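PDB 5K04: N-terminal acetyltransferase B complex subunit MDM20 from Candida albicans, which serves as the non-catalytic, largely helical auxiliary subunit of the NatB N-terminal acetyltransferase, probably scaffolding the catalytic subunit that binds coenzyme A. Local coordinates for residues I255-E266 / L282-R292. Residues are numbered along the deposited sequence; the frame is centred on the assembly and turned at random.
Sequences ILSGKEIGKSFE and LKIELDILYSR
Helices 255-260 and 282-289 run side by side at 31°, their axes 10.7 Å apart at closest approach, with Ile255 level with Leu286 and Phe265 level with Tyr290. Ile255 is a knob in the hole formed by Leu282, Glu285, Leu286 and Leu289. CD1 of Ile255 reaches Leu282 CD1 at 3.8 Å, while CG2 meets the CD2 of Leu282 and the CD1 of Leu286. Leu289 CD2 packs against CG1 of Ile255 and also lies against the backbone O of Ile255 and N of Leu256. Two roughly parallel helices with a short helix, 265-269, between them in sequence are consistent with the helical-repeat architecture of the TPR clan, to which this family belongs; Leu268 of helix 265-269 touches Ile255, Leu286 and Tyr290. Helices 248-260 and 277-289 each end in a Schellman motif, with Gly262 and Ser291 as the C-prime residues at positive phi. Between these ends the Tyr290 ring is sandwiched: Lys259 CD sits over the centre of one face, 3.6 Å from the centroid, and Phe265 CB lies over the opposite face. Tyr290 OH donates to Lys263 O at 2.6 Å, approaching from above the carbonyl plane, and so ties the turn after helix 248-260 to the end of helix 277-289. Phe265 turns its ring edge toward the Tyr290 face, planes at 72°. CG of Phe265 is anti to its backbone N (chi1 170°), which carries the ring out to Leu286 CD2, 3.5 Å from Phe265 CE1. The guanidinium of Arg292 lies flat on the Phe265 ring in a cation-pi stack, centres 3.6 Å apart.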
ATOM      1  N   ILE A 255      11.639 -12.043 -31.930  1.00 53.47           N
ATOM      2  CA  ILE A 255      10.896 -12.541 -33.091  1.00 60.31           C
ATOM      3  C   ILE A 255      10.280 -11.389 -33.868  1.00 56.10           C
ATOM      4  O   ILE A 255      10.176 -11.442 -35.100  1.00 40.76           O
ATOM      5  CB  ILE A 255       9.816 -13.567 -32.688  1.00 55.58           C
ATOM      6  CG1 ILE A 255       8.737 -12.931 -31.804  1.00 51.01           C
ATOM      7  CG2 ILE A 255      10.440 -14.803 -32.044  1.00 54.81           C
ATOM      8  CD1 ILE A 255       7.506 -13.783 -31.611  1.00 52.17           C
ATOM      9  N   LEU A 256       9.852 -10.343 -33.160  1.00 59.71           N
ATOM     10  CA  LEU A 256       9.355  -9.151 -33.830  1.00 62.88           C
ATOM     11  C   LEU A 256      10.420  -8.582 -34.758  1.00 54.17           C
ATOM     12  O   LEU A 256      10.222  -8.488 -35.973  1.00 42.35           O
ATOM     13  CB  LEU A 256       8.917  -8.111 -32.794  1.00 55.53           C
ATOM     14  CG  LEU A 256       8.482  -6.779 -33.411  1.00 56.98           C
ATOM     15  CD1 LEU A 256       7.337  -6.996 -34.381  1.00 59.51           C
ATOM     16  CD2 LEU A 256       8.100  -5.783 -32.350  1.00 50.03           C
ATOM     17  N   SER A 257      11.574  -8.218 -34.192  1.00 54.24           N
ATOM     18  CA  SER A 257      12.638  -7.642 -34.999  1.00 52.70           C
ATOM     19  C   SER A 257      13.120  -8.624 -36.060  1.00 52.62           C
ATOM     20  O   SER A 257      13.467  -8.213 -37.176  1.00 45.00           O
ATOM     21  CB  SER A 257      13.790  -7.184 -34.092  1.00 41.66           C
ATOM     22  OG  SER A 257      14.229  -8.224 -33.230  1.00 40.86           O
ATOM     23  N   GLY A 258      13.122  -9.918 -35.742  1.00 54.29           N
ATOM     24  CA  GLY A 258      13.504 -10.915 -36.735  1.00 59.65           C
ATOM     25  C   GLY A 258      12.634 -10.862 -37.977  1.00 62.45           C
ATOM     26  O   GLY A 258      13.133 -10.866 -39.107  1.00 59.46           O
ATOM     27  N   LYS A 259      11.313 -10.805 -37.786  1.00 66.39           N
ATOM     28  CA  LYS A 259      10.421 -10.680 -38.935  1.00 60.27           C
ATOM     29  C   LYS A 259      10.642  -9.355 -39.651  1.00 57.43           C
ATOM     30  O   LYS A 259      10.653  -9.299 -40.884  1.00 47.87           O
ATOM     31  CB  LYS A 259       8.963 -10.816 -38.490  1.00 55.60           C
ATOM     32  CG  LYS A 259       7.963 -10.710 -39.642  1.00 62.63           C
ATOM     33  CD  LYS A 259       6.662 -11.386 -39.308  1.00 64.11           C
ATOM     34  CE  LYS A 259       5.497 -10.631 -39.911  1.00 69.64           C
ATOM     35  NZ  LYS A 259       5.643 -10.418 -41.368  1.00 74.63           N
ATOM     36  N   GLU A 260      10.844  -8.280 -38.887  1.00 64.21           N
ATOM     37  CA  GLU A 260      10.973  -6.961 -39.487  1.00 64.51           C
ATOM     38  C   GLU A 260      12.156  -6.894 -40.449  1.00 62.55           C
ATOM     39  O   GLU A 260      12.087  -6.214 -41.477  1.00 57.45           O
ATOM     40  CB  GLU A 260      11.097  -5.911 -38.386  1.00 60.48           C
ATOM     41  CG  GLU A 260       9.777  -5.553 -37.704  1.00 53.69           C
ATOM     42  CD  GLU A 260       8.833  -4.808 -38.626  1.00 58.72           C
ATOM     43  OE1 GLU A 260       9.271  -4.371 -39.713  1.00 61.53           O
ATOM     44  OE2 GLU A 260       7.649  -4.655 -38.266  1.00 60.77           O
ATOM     45  N   ILE A 261      13.237  -7.620 -40.149  1.00 62.81           N
ATOM     46  CA  ILE A 261      14.439  -7.588 -40.977  1.00 60.05           C
ATOM     47  C   ILE A 261      14.420  -8.709 -42.017  1.00 64.33           C
ATOM     48  O   ILE A 261      15.427  -8.956 -42.691  1.00 55.14           O
ATOM     49  CB  ILE A 261      15.721  -7.656 -40.118  1.00 60.71           C
ATOM     50  CG1 ILE A 261      15.883  -9.020 -39.463  1.00 57.74           C
ATOM     51  CG2 ILE A 261      15.743  -6.547 -39.057  1.00 51.14           C
ATOM     52  CD1 ILE A 261      17.177  -9.127 -38.671  1.00 55.91           C
ATOM     53  N   GLY A 262      13.279  -9.395 -42.153  1.00 68.49           N
ATOM     54  CA  GLY A 262      13.064 -10.333 -43.243  1.00 69.09           C
ATOM     55  C   GLY A 262      13.323 -11.796 -42.947  1.00 65.50           C
ATOM     56  O   GLY A 262      13.349 -12.602 -43.886  1.00 54.80           O
ATOM     57  N   LYS A 263      13.514 -12.169 -41.684  1.00 66.76           N
ATOM     58  CA  LYS A 263      13.777 -13.563 -41.358  1.00 58.18           C
ATOM     59  C   LYS A 263      12.532 -14.403 -41.595  1.00 59.35           C
ATOM     60  O   LYS A 263      11.406 -13.955 -41.360  1.00 55.77           O
ATOM     61  CB  LYS A 263      14.232 -13.702 -39.905  1.00 53.08           C
ATOM     62  CG  LYS A 263      15.492 -12.926 -39.575  1.00 59.68           C
ATOM     63  CD  LYS A 263      16.740 -13.645 -40.055  1.00 75.78           C
ATOM     64  CE  LYS A 263      17.995 -12.922 -39.579  1.00 85.99           C
ATOM     65  NZ  LYS A 263      19.208 -13.766 -39.738  1.00 94.11           N
ATOM     66  N   SER A 264      12.737 -15.631 -42.068  1.00 69.53           N
ATOM     67  CA  SER A 264      11.617 -16.539 -42.264  1.00 71.00           C
ATOM     68  C   SER A 264      11.142 -17.113 -40.930  1.00 66.09           C
ATOM     69  O   SER A 264      11.853 -17.096 -39.923  1.00 52.07           O
ATOM     70  CB  SER A 264      11.996 -17.678 -43.209  1.00 64.30           C
ATOM     71  OG  SER A 264      13.027 -18.464 -42.648  1.00 58.21           O
ATOM     72  N   PHE A 265       9.907 -17.624 -40.939  1.00 75.13           N
ATOM     73  CA  PHE A 265       9.396 -18.345 -39.779  1.00 70.97           C
ATOM     74  C   PHE A 265      10.333 -19.487 -39.405  1.00 69.12           C
ATOM     75  O   PHE A 265      10.719 -19.636 -38.240  1.00 58.61           O
ATOM     76  CB  PHE A 265       7.986 -18.870 -40.070  1.00 66.75           C
ATOM     77  CG  PHE A 265       7.465 -19.826 -39.032  1.00 69.84           C
ATOM     78  CD1 PHE A 265       6.804 -19.357 -37.907  1.00 70.93           C
ATOM     79  CD2 PHE A 265       7.630 -21.197 -39.181  1.00 73.20           C
ATOM     80  CE1 PHE A 265       6.316 -20.235 -36.946  1.00 68.90           C
ATOM     81  CE2 PHE A 265       7.150 -22.080 -38.222  1.00 74.00           C
ATOM     82  CZ  PHE A 265       6.496 -21.595 -37.102  1.00 69.96           C
ATOM     83  N   GLU A 266      10.729 -20.286 -40.402  1.00 71.02           N
ATOM     84  CA  GLU A 266      11.603 -21.431 -40.164  1.00 66.12           C
ATOM     85  C   GLU A 266      12.940 -21.001 -39.565  1.00 68.49           C
ATOM     86  O   GLU A 266      13.485 -21.687 -38.691  1.00 60.30           O
ATOM     87  CB  GLU A 266      11.829 -22.200 -41.472  1.00 64.72           C
ATOM     88  CG  GLU A 266      10.591 -22.908 -42.038  1.00 73.84           C
ATOM     89  CD  GLU A 266       9.581 -21.957 -42.673  1.00 81.86           C
ATOM     90  OE1 GLU A 266       9.943 -20.800 -42.962  1.00 80.51           O
ATOM     91  OE2 GLU A 266       8.418 -22.372 -42.886  1.00 95.29           O
ATOM     92  N   LEU A 282       6.321 -18.777 -26.620  1.00 52.84           N
ATOM     93  CA  LEU A 282       6.788 -17.955 -27.732  1.00 56.36           C
ATOM     94  C   LEU A 282       6.346 -18.535 -29.064  1.00 52.28           C
ATOM     95  O   LEU A 282       6.026 -17.789 -29.995  1.00 41.10           O
ATOM     96  CB  LEU A 282       8.305 -17.832 -27.697  1.00 55.00           C
ATOM     97  CG  LEU A 282       8.882 -16.824 -28.687  1.00 55.06           C
ATOM     98  CD1 LEU A 282       8.478 -15.413 -28.277  1.00 44.88           C
ATOM     99  CD2 LEU A 282      10.400 -16.961 -28.755  1.00 56.71           C
ATOM    100  N   LYS A 283       6.317 -19.873 -29.165  1.00 57.40           N
ATOM    101  CA  LYS A 283       5.895 -20.537 -30.396  1.00 52.68           C
ATOM    102  C   LYS A 283       4.467 -20.159 -30.762  1.00 53.96           C
ATOM    103  O   LYS A 283       4.142 -20.029 -31.950  1.00 46.23           O
ATOM    104  CB  LYS A 283       6.035 -22.049 -30.244  1.00 46.62           C
ATOM    105  CG  LYS A 283       7.464 -22.525 -30.376  1.00 52.36           C
ATOM    106  CD  LYS A 283       7.569 -24.033 -30.315  1.00 63.10           C
ATOM    107  CE  LYS A 283       9.014 -24.502 -30.519  1.00 80.47           C
ATOM    108  NZ  LYS A 283       9.525 -24.336 -31.923  1.00 90.83           N
ATOM    109  N   ILE A 284       3.619 -19.946 -29.750  1.00 61.50           N
ATOM    110  CA  ILE A 284       2.295 -19.376 -29.979  1.00 58.78           C
ATOM    111  C   ILE A 284       2.419 -17.952 -30.491  1.00 53.82           C
ATOM    112  O   ILE A 284       1.755 -17.558 -31.458  1.00 51.96           O
ATOM    113  CB  ILE A 284       1.456 -19.421 -28.692  1.00 51.29           C
ATOM    114  CG1 ILE A 284       1.508 -20.820 -28.072  1.00 53.85           C
ATOM    115  CG2 ILE A 284       0.027 -19.016 -29.009  1.00 52.10           C
ATOM    116  CD1 ILE A 284       0.779 -20.937 -26.758  1.00 47.72           C
ATOM    117  N   GLU A 285       3.255 -17.153 -29.828  1.00 57.26           N
ATOM    118  CA  GLU A 285       3.468 -15.772 -30.250  1.00 51.95           C
ATOM    119  C   GLU A 285       4.073 -15.710 -31.651  1.00 54.18           C
ATOM    120  O   GLU A 285       3.833 -14.751 -32.394  1.00 46.58           O
ATOM    121  CB  GLU A 285       4.367 -15.064 -29.236  1.00 50.16           C
ATOM    122  CG  GLU A 285       4.041 -13.584 -29.026  1.00 62.21           C
ATOM    123  CD  GLU A 285       2.914 -13.343 -28.042  1.00 53.58           C
ATOM    124  OE1 GLU A 285       2.845 -14.063 -27.021  1.00 44.32           O
ATOM    125  OE2 GLU A 285       2.100 -12.425 -28.292  1.00 57.00           O
ATOM    126  N   LEU A 286       4.835 -16.735 -32.039  1.00 58.51           N
ATOM    127  CA  LEU A 286       5.468 -16.726 -33.350  1.00 56.50           C
ATOM    128  C   LEU A 286       4.476 -17.120 -34.435  1.00 58.21           C
ATOM    129  O   LEU A 286       4.540 -16.593 -35.548  1.00 47.54           O
ATOM    130  CB  LEU A 286       6.692 -17.647 -33.353  1.00 53.69           C
ATOM    131  CG  LEU A 286       7.506 -17.717 -34.655  1.00 58.26           C
ATOM    132  CD1 LEU A 286       8.208 -16.399 -34.934  1.00 51.70           C
ATOM    133  CD2 LEU A 286       8.503 -18.882 -34.639  1.00 61.03           C
ATOM    134  N   ASP A 287       3.545 -18.032 -34.121  1.00 64.86           N
ATOM    135  CA  ASP A 287       2.454 -18.340 -35.045  1.00 62.31           C
ATOM    136  C   ASP A 287       1.609 -17.103 -35.330  1.00 60.46           C
ATOM    137  O   ASP A 287       1.291 -16.805 -36.487  1.00 57.42           O
ATOM    138  CB  ASP A 287       1.578 -19.454 -34.477  1.00 65.43           C
ATOM    139  CG  ASP A 287       2.296 -20.778 -34.409  1.00 65.59           C
ATOM    140  OD1 ASP A 287       3.438 -20.850 -34.912  1.00 64.23           O
ATOM    141  OD2 ASP A 287       1.721 -21.734 -33.846  1.00 61.35           O
ATOM    142  N   ILE A 288       1.230 -16.376 -34.278  1.00 63.91           N
ATOM    143  CA  ILE A 288       0.451 -15.153 -34.444  1.00 66.89           C
ATOM    144  C   ILE A 288       1.206 -14.158 -35.320  1.00 65.88           C
ATOM    145  O   ILE A 288       0.640 -13.559 -36.242  1.00 58.66           O
ATOM    146  CB  ILE A 288       0.119 -14.564 -33.061  1.00 61.42           C
ATOM    147  CG1 ILE A 288      -0.881 -15.463 -32.334  1.00 63.59           C
ATOM    148  CG2 ILE A 288      -0.386 -13.128 -33.168  1.00 51.49           C
ATOM    149  CD1 ILE A 288      -1.063 -15.118 -30.865  1.00 59.64           C
ATOM    150  N   LEU A 289       2.502 -13.984 -35.046  1.00 67.05           N
ATOM    151  CA  LEU A 289       3.318 -13.000 -35.751  1.00 64.63           C
ATOM    152  C   LEU A 289       3.420 -13.294 -37.245  1.00 62.70           C
ATOM    153  O   LEU A 289       3.588 -12.370 -38.048  1.00 56.69           O
ATOM    154  CB  LEU A 289       4.714 -12.960 -35.128  1.00 60.12           C
ATOM    155  CG  LEU A 289       5.681 -11.912 -35.662  1.00 62.10           C
ATOM    156  CD1 LEU A 289       5.107 -10.528 -35.424  1.00 48.43           C
ATOM    157  CD2 LEU A 289       7.040 -12.058 -34.983  1.00 62.59           C
ATOM    158  N   TYR A 290       3.332 -14.567 -37.633  1.00 59.59           N
ATOM    159  CA  TYR A 290       3.440 -14.969 -39.029  1.00 63.08           C
ATOM    160  C   TYR A 290       2.101 -15.424 -39.587  1.00 59.74           C
ATOM    161  O   TYR A 290       2.062 -16.155 -40.583  1.00 56.63           O
ATOM    162  CB  TYR A 290       4.505 -16.061 -39.193  1.00 67.91           C
ATOM    163  CG  TYR A 290       5.924 -15.506 -39.227  1.00 68.03           C
ATOM    164  CD1 TYR A 290       6.582 -15.143 -38.052  1.00 54.88           C
ATOM    165  CD2 TYR A 290       6.601 -15.333 -40.435  1.00 64.49           C
ATOM    166  CE1 TYR A 290       7.873 -14.624 -38.076  1.00 58.13           C
ATOM    167  CE2 TYR A 290       7.897 -14.821 -40.466  1.00 61.28           C
ATOM    168  CZ  TYR A 290       8.527 -14.463 -39.285  1.00 57.91           C
ATOM    169  OH  TYR A 290       9.807 -13.951 -39.314  1.00 48.74           O
ATOM    170  N   SER A 291       1.004 -15.006 -38.952  1.00 68.12           N
ATOM    171  CA  SER A 291      -0.352 -15.270 -39.439  1.00 72.47           C
ATOM    172  C   SER A 291      -0.581 -16.760 -39.723  1.00 69.99           C
ATOM    173  O   SER A 291      -1.200 -17.141 -40.718  1.00 63.98           O
ATOM    174  CB  SER A 291      -0.652 -14.409 -40.668  1.00 70.90           C
ATOM    175  OG  SER A 291      -0.449 -13.034 -40.348  1.00 60.35           O
ATOM    176  N   ARG A 292      -0.092 -17.605 -38.818  1.00 71.06           N
ATOM    177  CA  ARG A 292      -0.233 -19.051 -38.883  1.00 70.18           C
ATOM    178  C   ARG A 292      -1.238 -19.540 -37.838  1.00 77.12           C
ATOM    179  O   ARG A 292      -1.719 -18.782 -36.989  1.00 79.31           O
ATOM    180  CB  ARG A 292       1.118 -19.735 -38.679  1.00 68.18           C
ATOM    181  CG  ARG A 292       2.164 -19.407 -39.713  1.00 72.46           C
ATOM    182  CD  ARG A 292       3.532 -19.874 -39.226  1.00 76.46           C
ATOM    183  NE  ARG A 292       3.653 -21.331 -39.163  1.00 83.81           N
ATOM    184  CZ  ARG A 292       4.299 -22.063 -40.067  1.00 92.49           C
ATOM    185  NH1 ARG A 292       4.889 -21.475 -41.104  1.00 94.73           N
ATOM    186  NH2 ARG A 292       4.361 -23.385 -39.937  1.00 94.23           N
TER